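Local coordinates for protein tylactone synthase starter module and modules 1 & 2 (Streptomyces fradiae, PDB 2Z5L) that probably reduces the beta-keto group of the growing polyketide chain, as the first ketoreductase of the tylosin polyketide synthase, at residues Leu52-Pro55 with Pro56-Gly60; Ala234-Ser238 with Gly239-Arg243; Ala329-Ala333 with Tyr334-Ala338; Val478-Trp482 with Glu483-Pro487. All blocks are in the same frame, centred on the assembly; numbering follows the deposited sequence.

Overall arrangement
The four contacts follow one another along the chain, each a local contact where a strand or helix begins, ends or turns back. Interactions 1 and 2, with centres about 24 Å apart, lie in the N-terminal half: the turn between strand 49-54 and helix 60-71, and the hairpin of strands 232-236 and 239-247. Interaction 3, about 45 Å from interaction 1 between centres, ends helix 324-333 in the Rossmann-type half within the KR domain. Interaction 4 starts helix 482-492, near the C-terminus, and its nearest atoms lie about 11 Å from interaction 2. This spread fits a ketoreductase built from two Rossmann-like halves, with interactions 1 and 2 in the first and interaction 3 in the second.

Interaction 1: residues Leu52-Pro55 with Pro56-Gly60; sequences LVAP and PTTDG
Pro55 opens this tight turn and touches both Pro56 and Thr58. Its CB comes within 3.4 Å of Pro56 CD, tighter than an ordinary carbon contact, because the bond between the two prolines brings the second ring up against the first residue. The same Pro55 ring touches Thr58 through CD, 3.8 Å from Thr58 CB, as the two side chains pass at a slant. Three residues on, Thr58 N returns to Pro55 O at 3.0 Å, a weak bond with an N-H...O angle of 126°, which closes a beta turn. The turn joins strand 49-54 to helix 60-71, a strand-turn-helix step of the Rossmann-like N-terminal half. The helix begins straight after Asp59, whose OD2 caps Leu62 N. Thr58 is oriented by its first torsion (chi1 176°): OG1 lies opposite the backbone N, while CG2 sits between N and the carbonyl carbon and so points back to the strand end, 3.6 Å from Ala54 CB. Pro56 CB points away overall yet stays against Pro55, and the Pro56 carbonyl serves the next residue: Thr57 OG1 donates a hydrogen bond to Pro56 O at 2.6 Å, approaching from above the carbonyl plane. Thr57 N is held separately by the carboxylate of Glu81, and the Pro56 ring rests on Pro83.

Interaction 2: residues Ala234-Ser238 with Gly239-Arg243; sequences AVRAS and GIYGR
Ala234 and Tyr241 face each other as a hydrogen-bonded antiparallel pair, joined by two backbone bonds: Ala234 N to Tyr241 O at 2.7 Å and Tyr241 N to Ala234 O at 2.8 Å. A second such pair follows at Arg236 and Gly239, where Arg236 N reaches Gly239 O at 2.7 Å and Gly239 N returns to Arg236 O. Between the two pairs Val235 and Ile240 form a non-hydrogen-bonded pair. Together they make a two-residue beta hairpin, its type I turn running from Arg236 to Gly239 through Ala237 and Ser238; strand 232-236 borders strand 180-186, and strand 239-247 runs beside strand 28-35. Gly239 enters the second strand with a phi of 134°, where a CB would jam against Ser238 O. Among the apolar contacts, Val235 CG2 and Ile240 CG2 touch at 3.8 Å on the face that also meets Leu219. Tyr241 shares the other face with Ala234 and Arg236. Its ring is approached at the edge, in plane, by Ala234 O, and its OH comes to 3.0 Å from Ser238 CB, while Arg236 CB meets CE1 obliquely. Among the polar side-chain bonds, the Arg236 chain bends at its second torsion (chi2 -72°) and curls back, and NH1 donates a hydrogen bond to Val235 O at 3.0 Å from above that carbonyl's plane. Its salt bridges run from NH2 to Asp185 and Glu156.

Interaction 3: residues Ala329-Ala333 with Tyr334-Ala338; sequences ALVTA and YPPNA
Tyr334 swings its ring back along its own backbone N (chi1 -52°) and turns it broadside (chi2 -80°), which lays one face over the preceding residue, Ala333. The methyl of Ala333 then makes a CH-pi contact, CB standing 4.0 Å from the ring centroid and 30° off the ring normal. This is the C-terminal end of helix 324-333, which in the Rossmann fold of the KR domain carries the chain from the outlying strand 313-318 across to strand 338-341, on the far side of strand 261-265. Tyr334 is the first residue to leave helical backbone angles, yet its N still completes a helical bond to Leu330 O, 2.9 Å long. The same oxygen also lies at the edge of the Tyr334 ring, near its plane. The ring packs on Val288 and Val315 of the neighbouring strands as well, and Leu330 shares Val288 with it. Pro335 and Pro336 follow, and the helix does not continue. Pro335 CD lies 3.4 Å from Thr332 O, while Pro336 CD approaches Val331 CB at 4.1 Å, so the chain leaves the helix along the flank of its last turn and heads for the sheet. There Asn337 bonds through OD1 to Thr261 N and through ND2 to Gly382 O. Having no hydrogen on its nitrogen, Pro335 cannot give Val331 O the next helical bond; a CA-H...O contact takes its place, with Pro335 CA 3.4 Å from Val331 O.

Interaction 4: residues Val478-Trp482 with Glu483-Pro487; sequences VDVDW and ERFAP
Trp482 and Phe485 lie side by side, pointing the same way from the first turn of helix 482-492. Their rings meet obliquely, planes 87° apart, with Trp482 CZ3 only 3.4 Å from Phe485 CD2. Phe485 reaches this place because its CG stands opposite the backbone N (chi1 -163°), which also brings CD1 within 3.6 Å of Val480 CG1, across the turn before the helix. Other aromatics adjoin the pair: Phe498 meets Phe485 edge-to-face, Trp396 meets Trp482, and the indole NE1 bonds to Tyr29 OH. Ahead of the helix, Asp481 is the N-cap and the centre of an inverse gamma turn. Its carboxylate, carried away from its own N by an extended chi1 of 178°, accepts a weak capping bond at OD2 from Glu483 N, 3.3 Å away, while OD1 lies beside Arg484 CB. Phe485 N gives Asp481 O a weak bond of 3.0 Å, and Ala486 N a straighter one to Trp482 O. A carboxylate at this N-terminus would probably be stabilised by the helix dipole, whereas Arg484 NH1 lies 5.2 Å from Asp481 OD1, too far for a salt bridge, so any attraction between them is probably weak.

Interaction 1: residues Leu52-Pro55 with Pro56-Gly60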
# COMPACT_ATOMS: atom_id res chain seq x y z
N LEU A 52 -12.74 -13.37 -19.25
CA LEU A 52 -13.21 -12.30 -18.38
C LEU A 52 -13.82 -12.93 -17.14
O LEU A 52 -14.83 -13.62 -17.24
CB LEU A 52 -14.28 -11.46 -19.06
CG LEU A 52 -13.94 -10.88 -20.43
CD1 LEU A 52 -15.13 -10.08 -20.91
CD2 LEU A 52 -12.69 -10.01 -20.35
N VAL A 53 -13.20 -12.68 -15.98
CA VAL A 53 -13.67 -13.19 -14.69
C VAL A 53 -14.39 -12.06 -13.99
O VAL A 53 -13.83 -10.98 -13.80
CB VAL A 53 -12.50 -13.64 -13.80
CG1 VAL A 53 -13.04 -14.27 -12.52
CG2 VAL A 53 -11.61 -14.62 -14.55
N ALA A 54 -15.63 -12.29 -13.59
CA ALA A 54 -16.40 -11.26 -12.91
C ALA A 54 -17.37 -11.81 -11.87
O ALA A 54 -17.78 -12.97 -11.96
CB ALA A 54 -17.17 -10.46 -13.94
N PRO A 55 -17.74 -10.98 -10.87
CA PRO A 55 -18.67 -11.38 -9.81
C PRO A 55 -20.04 -11.68 -10.41
O PRO A 55 -20.36 -11.20 -11.48
CB PRO A 55 -18.72 -10.16 -8.91
CG PRO A 55 -17.43 -9.49 -9.14
CD PRO A 55 -17.23 -9.63 -10.62
N PRO A 56 -20.86 -12.47 -9.71
CA PRO A 56 -22.20 -12.85 -10.16
C PRO A 56 -22.99 -11.68 -10.73
O PRO A 56 -23.45 -10.81 -9.99
CB PRO A 56 -22.83 -13.43 -8.90
CG PRO A 56 -21.66 -14.03 -8.20
CD PRO A 56 -20.62 -12.95 -8.33
N THR A 57 -23.15 -11.68 -12.05
CA THR A 57 -23.89 -10.63 -12.76
C THR A 57 -23.47 -9.24 -12.31
O THR A 57 -24.30 -8.42 -11.89
CB THR A 57 -25.42 -10.79 -12.55
OG1 THR A 57 -25.72 -10.72 -11.15
CG2 THR A 57 -25.90 -12.12 -13.10
N THR A 58 -22.17 -8.97 -12.40
CA THR A 58 -21.64 -7.67 -12.00
C THR A 58 -22.26 -6.55 -12.84
O THR A 58 -22.56 -5.47 -12.32
CB THR A 58 -20.11 -7.60 -12.16
OG1 THR A 58 -19.66 -6.28 -11.85
CG2 THR A 58 -19.71 -7.96 -13.58
N ASP A 59 -22.43 -6.81 -14.13
CA ASP A 59 -23.01 -5.83 -15.04
C ASP A 59 -22.98 -6.34 -16.48
O ASP A 59 -21.92 -6.42 -17.11
CB ASP A 59 -22.24 -4.51 -14.96
CG ASP A 59 -22.77 -3.47 -15.93
OD1 ASP A 59 -24.00 -3.26 -15.96
OD2 ASP A 59 -21.95 -2.87 -16.65
N GLY A 60 -24.16 -6.68 -17.00
CA GLY A 60 -24.25 -7.17 -18.36
C GLY A 60 -23.54 -6.29 -19.37
O GLY A 60 -22.90 -6.78 -20.29

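Interaction 2: residues Ala234-Ser238 with Gly239-Arg243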
# COMPACT_ATOMS: atom_id res chain seq x y z
N ALA A 234 -3.52 3.89 -15.76
CA ALA A 234 -4.80 4.45 -15.36
C ALA A 234 -5.45 5.04 -16.60
O ALA A 234 -4.92 5.97 -17.21
CB ALA A 234 -4.60 5.52 -14.31
N VAL A 235 -6.60 4.50 -16.98
CA VAL A 235 -7.30 4.99 -18.16
C VAL A 235 -8.28 6.09 -17.79
O VAL A 235 -9.18 5.89 -16.97
CB VAL A 235 -8.07 3.85 -18.86
CG1 VAL A 235 -8.83 4.40 -20.05
CG2 VAL A 235 -7.09 2.77 -19.30
N ARG A 236 -8.10 7.25 -18.41
CA ARG A 236 -8.96 8.41 -18.17
C ARG A 236 -9.37 8.99 -19.52
O ARG A 236 -8.79 8.65 -20.56
CB ARG A 236 -8.20 9.46 -17.36
CG ARG A 236 -7.88 9.04 -15.93
CD ARG A 236 -9.14 9.03 -15.07
NE ARG A 236 -8.86 8.68 -13.68
CZ ARG A 236 -8.56 7.46 -13.25
NH1 ARG A 236 -8.49 6.45 -14.11
NH2 ARG A 236 -8.31 7.25 -11.97
N ALA A 237 -10.38 9.87 -19.51
CA ALA A 237 -10.86 10.50 -20.74
C ALA A 237 -9.70 11.22 -21.42
O ALA A 237 -9.61 11.27 -22.65
CB ALA A 237 -11.97 11.50 -20.42
N SER A 238 -8.81 11.75 -20.60
CA SER A 238 -7.64 12.46 -21.07
C SER A 238 -6.69 11.49 -21.76
O SER A 238 -5.84 11.89 -22.55
CB SER A 238 -6.94 13.11 -19.87
OG SER A 238 -7.89 13.60 -18.94
N GLY A 239 -6.84 10.20 -21.44
CA GLY A 239 -5.99 9.18 -22.02
C GLY A 239 -5.49 8.20 -20.97
O GLY A 239 -6.07 8.11 -19.89
N ILE A 240 -4.43 7.46 -21.29
CA ILE A 240 -3.86 6.49 -20.35
C ILE A 240 -2.62 7.03 -19.64
O ILE A 240 -1.78 7.70 -20.24
CB ILE A 240 -3.46 5.17 -21.05
CG1 ILE A 240 -2.37 5.43 -22.08
CG2 ILE A 240 -4.68 4.54 -21.70
CD1 ILE A 240 -1.77 4.18 -22.67
N TYR A 241 -2.50 6.70 -18.36
CA TYR A 241 -1.36 7.16 -17.57
C TYR A 241 -0.61 5.99 -16.93
O TYR A 241 -1.23 5.07 -16.39
CB TYR A 241 -1.85 8.11 -16.49
CG TYR A 241 -2.53 9.36 -17.01
CD1 TYR A 241 -3.82 9.30 -17.54
CD2 TYR A 241 -1.90 10.59 -16.94
CE1 TYR A 241 -4.46 10.46 -17.99
CE2 TYR A 241 -2.52 11.75 -17.38
CZ TYR A 241 -3.81 11.69 -17.91
OH TYR A 241 -4.42 12.84 -18.34
N GLY A 242 0.71 6.04 -16.99
CA GLY A 242 1.52 5.00 -16.39
C GLY A 242 2.13 5.48 -15.08
O GLY A 242 2.71 6.57 -15.01
N ARG A 243 2.00 4.66 -14.04
CA ARG A 243 2.53 5.00 -12.72
C ARG A 243 4.05 5.16 -12.75
O ARG A 243 4.75 4.37 -13.37
CB ARG A 243 2.12 3.91 -11.71
CG ARG A 243 2.41 4.24 -10.25
CD ARG A 243 1.40 3.54 -9.34
NE ARG A 243 1.70 3.72 -7.92
CZ ARG A 243 2.74 3.18 -7.29
NH1 ARG A 243 3.59 2.41 -7.96
NH2 ARG A 243 2.93 3.40 -6.00

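Interaction 3: residues Ala329-Ala333 with Tyr334-Ala338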
# COMPACT_ATOMS: atom_id res chain seq x y z
N ALA A 329 -12.46 5.46 24.12
CA ALA A 329 -12.26 5.85 25.50
C ALA A 329 -11.01 6.69 25.71
O ALA A 329 -10.98 7.60 26.54
CB ALA A 329 -12.19 4.60 26.38
N LEU A 330 -9.97 6.40 24.94
CA LEU A 330 -8.69 7.10 25.06
C LEU A 330 -8.70 8.49 24.47
O LEU A 330 -8.18 9.43 25.07
CB LEU A 330 -7.61 6.26 24.39
CG LEU A 330 -6.24 6.30 25.05
CD1 LEU A 330 -6.30 5.79 26.50
CD2 LEU A 330 -5.28 5.42 24.24
N VAL A 331 -9.28 8.65 23.29
CA VAL A 331 -9.32 9.97 22.69
C VAL A 331 -10.39 10.78 23.44
O VAL A 331 -10.40 12.02 23.39
CB VAL A 331 -9.66 9.91 21.17
CG1 VAL A 331 -8.68 9.00 20.46
CG2 VAL A 331 -11.07 9.41 20.96
N THR A 332 -11.30 10.10 24.13
CA THR A 332 -12.30 10.85 24.91
C THR A 332 -11.55 11.49 26.08
O THR A 332 -11.57 12.70 26.23
CB THR A 332 -13.44 9.94 25.44
OG1 THR A 332 -14.24 9.50 24.34
CG2 THR A 332 -14.32 10.70 26.48
N ALA A 333 -10.88 10.69 26.90
CA ALA A 333 -10.14 11.22 28.05
C ALA A 333 -9.00 12.19 27.70
O ALA A 333 -8.74 13.15 28.44
CB ALA A 333 -9.60 10.09 28.89
N TYR A 334 -8.35 11.95 26.57
CA TYR A 334 -7.22 12.77 26.16
C TYR A 334 -7.31 13.21 24.72
O TYR A 334 -6.64 12.64 23.85
CB TYR A 334 -5.92 11.99 26.36
CG TYR A 334 -5.79 11.42 27.74
CD1 TYR A 334 -5.37 12.22 28.80
CD2 TYR A 334 -6.11 10.09 28.00
CE1 TYR A 334 -5.27 11.70 30.08
CE2 TYR A 334 -6.02 9.56 29.27
CZ TYR A 334 -5.59 10.37 30.30
OH TYR A 334 -5.46 9.86 31.57
N PRO A 335 -8.14 14.23 24.43
CA PRO A 335 -8.29 14.72 23.06
C PRO A 335 -6.92 15.06 22.50
O PRO A 335 -6.20 15.89 23.05
CB PRO A 335 -9.17 15.95 23.24
CG PRO A 335 -10.09 15.50 24.33
CD PRO A 335 -9.11 14.89 25.33
N PRO A 336 -6.54 14.41 21.39
CA PRO A 336 -5.23 14.66 20.78
C PRO A 336 -5.13 15.79 19.76
O PRO A 336 -6.06 16.05 19.00
CB PRO A 336 -4.90 13.31 20.16
CG PRO A 336 -6.25 12.89 19.64
CD PRO A 336 -7.17 13.21 20.81
N ASN A 337 -3.98 16.45 19.77
CA ASN A 337 -3.69 17.52 18.83
C ASN A 337 -2.91 16.92 17.68
O ASN A 337 -2.81 17.50 16.59
CB ASN A 337 -2.87 18.61 19.50
CG ASN A 337 -3.59 19.24 20.66
OD1 ASN A 337 -3.11 19.21 21.79
ND2 ASN A 337 -4.75 19.82 20.39
N ALA A 338 -2.33 15.75 17.94
CA ALA A 338 -1.56 15.02 16.94
C ALA A 338 -1.64 13.52 17.22
O ALA A 338 -1.56 13.08 18.37
CB ALA A 338 -0.11 15.49 16.96

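Interaction 4: residues Val478-Trp482 with Glu483-Pro487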
# COMPACT_ATOMS: atom_id res chain seq x y z
N VAL A 478 12.96 6.87 1.54
CA VAL A 478 13.79 5.67 1.55
C VAL A 478 15.21 5.94 1.10
O VAL A 478 15.46 6.78 0.25
CB VAL A 478 13.23 4.58 0.60
CG1 VAL A 478 13.99 3.28 0.82
CG2 VAL A 478 11.75 4.38 0.82
N ASP A 479 16.15 5.19 1.67
CA ASP A 479 17.55 5.31 1.30
C ASP A 479 17.88 4.10 0.44
O ASP A 479 17.90 2.96 0.93
CB ASP A 479 18.43 5.35 2.55
CG ASP A 479 19.91 5.46 2.21
OD1 ASP A 479 20.24 6.17 1.24
OD2 ASP A 479 20.73 4.83 2.91
N VAL A 480 18.15 4.35 -0.85
CA VAL A 480 18.44 3.28 -1.82
C VAL A 480 19.66 3.45 -2.71
O VAL A 480 19.90 4.52 -3.26
CB VAL A 480 17.28 3.08 -2.80
CG1 VAL A 480 17.33 1.68 -3.37
CG2 VAL A 480 15.97 3.40 -2.15
N ASP A 481 20.41 2.36 -2.88
CA ASP A 481 21.58 2.33 -3.74
C ASP A 481 21.09 1.99 -5.16
O ASP A 481 21.19 0.84 -5.60
CB ASP A 481 22.57 1.26 -3.27
CG ASP A 481 23.79 1.15 -4.16
OD1 ASP A 481 24.62 0.23 -3.93
OD2 ASP A 481 23.92 1.97 -5.10
N TRP A 482 20.55 2.99 -5.85
CA TRP A 482 20.03 2.82 -7.20
C TRP A 482 20.97 2.06 -8.13
O TRP A 482 20.51 1.40 -9.07
CB TRP A 482 19.72 4.19 -7.81
CG TRP A 482 18.51 4.85 -7.22
CD1 TRP A 482 18.45 6.10 -6.67
CD2 TRP A 482 17.18 4.33 -7.18
NE1 TRP A 482 17.16 6.39 -6.29
CE2 TRP A 482 16.36 5.32 -6.60
CE3 TRP A 482 16.60 3.12 -7.59
CZ2 TRP A 482 14.99 5.14 -6.41
CZ3 TRP A 482 15.24 2.94 -7.41
CH2 TRP A 482 14.45 3.95 -6.82
N GLU A 483 22.27 2.16 -7.90
CA GLU A 483 23.24 1.47 -8.74
C GLU A 483 23.24 -0.01 -8.41
O GLU A 483 24.14 -0.75 -8.81
CB GLU A 483 24.64 2.06 -8.53
CG GLU A 483 24.79 3.51 -8.99
CD GLU A 483 24.67 3.68 -10.50
OE1 GLU A 483 24.61 4.84 -10.96
OE2 GLU A 483 24.64 2.66 -11.22
N ARG A 484 22.23 -0.44 -7.67
CA ARG A 484 22.12 -1.84 -7.28
C ARG A 484 20.67 -2.27 -7.27
O ARG A 484 20.36 -3.46 -7.35
CB ARG A 484 22.73 -2.02 -5.89
CG ARG A 484 22.80 -3.46 -5.43
CD ARG A 484 23.42 -3.54 -4.05
NE ARG A 484 23.53 -4.91 -3.56
CZ ARG A 484 23.89 -5.24 -2.33
NH1 ARG A 484 24.17 -4.29 -1.45
NH2 ARG A 484 23.95 -6.52 -1.96
N PHE A 485 19.77 -1.29 -7.20
CA PHE A 485 18.34 -1.56 -7.17
C PHE A 485 17.77 -1.71 -8.58
O PHE A 485 17.16 -2.72 -8.90
CB PHE A 485 17.62 -0.41 -6.46
CG PHE A 485 16.23 -0.74 -6.02
CD1 PHE A 485 16.01 -1.38 -4.81
CD2 PHE A 485 15.14 -0.42 -6.82
CE1 PHE A 485 14.71 -1.69 -4.39
CE2 PHE A 485 13.84 -0.72 -6.41
CZ PHE A 485 13.63 -1.36 -5.20
N ALA A 486 17.97 -0.68 -9.40
CA ALA A 486 17.47 -0.69 -10.77
C ALA A 486 17.78 -1.99 -11.51
O ALA A 486 16.89 -2.65 -12.03
CB ALA A 486 18.04 0.50 -11.54
N PRO A 487 19.06 -2.39 -11.56
CA PRO A 487 19.41 -3.63 -12.26
C PRO A 487 18.80 -4.88 -11.62
O PRO A 487 18.32 -5.77 -12.33
CB PRO A 487 20.93 -3.63 -12.21
CG PRO A 487 21.23 -2.94 -10.92
CD PRO A 487 20.26 -1.78 -10.94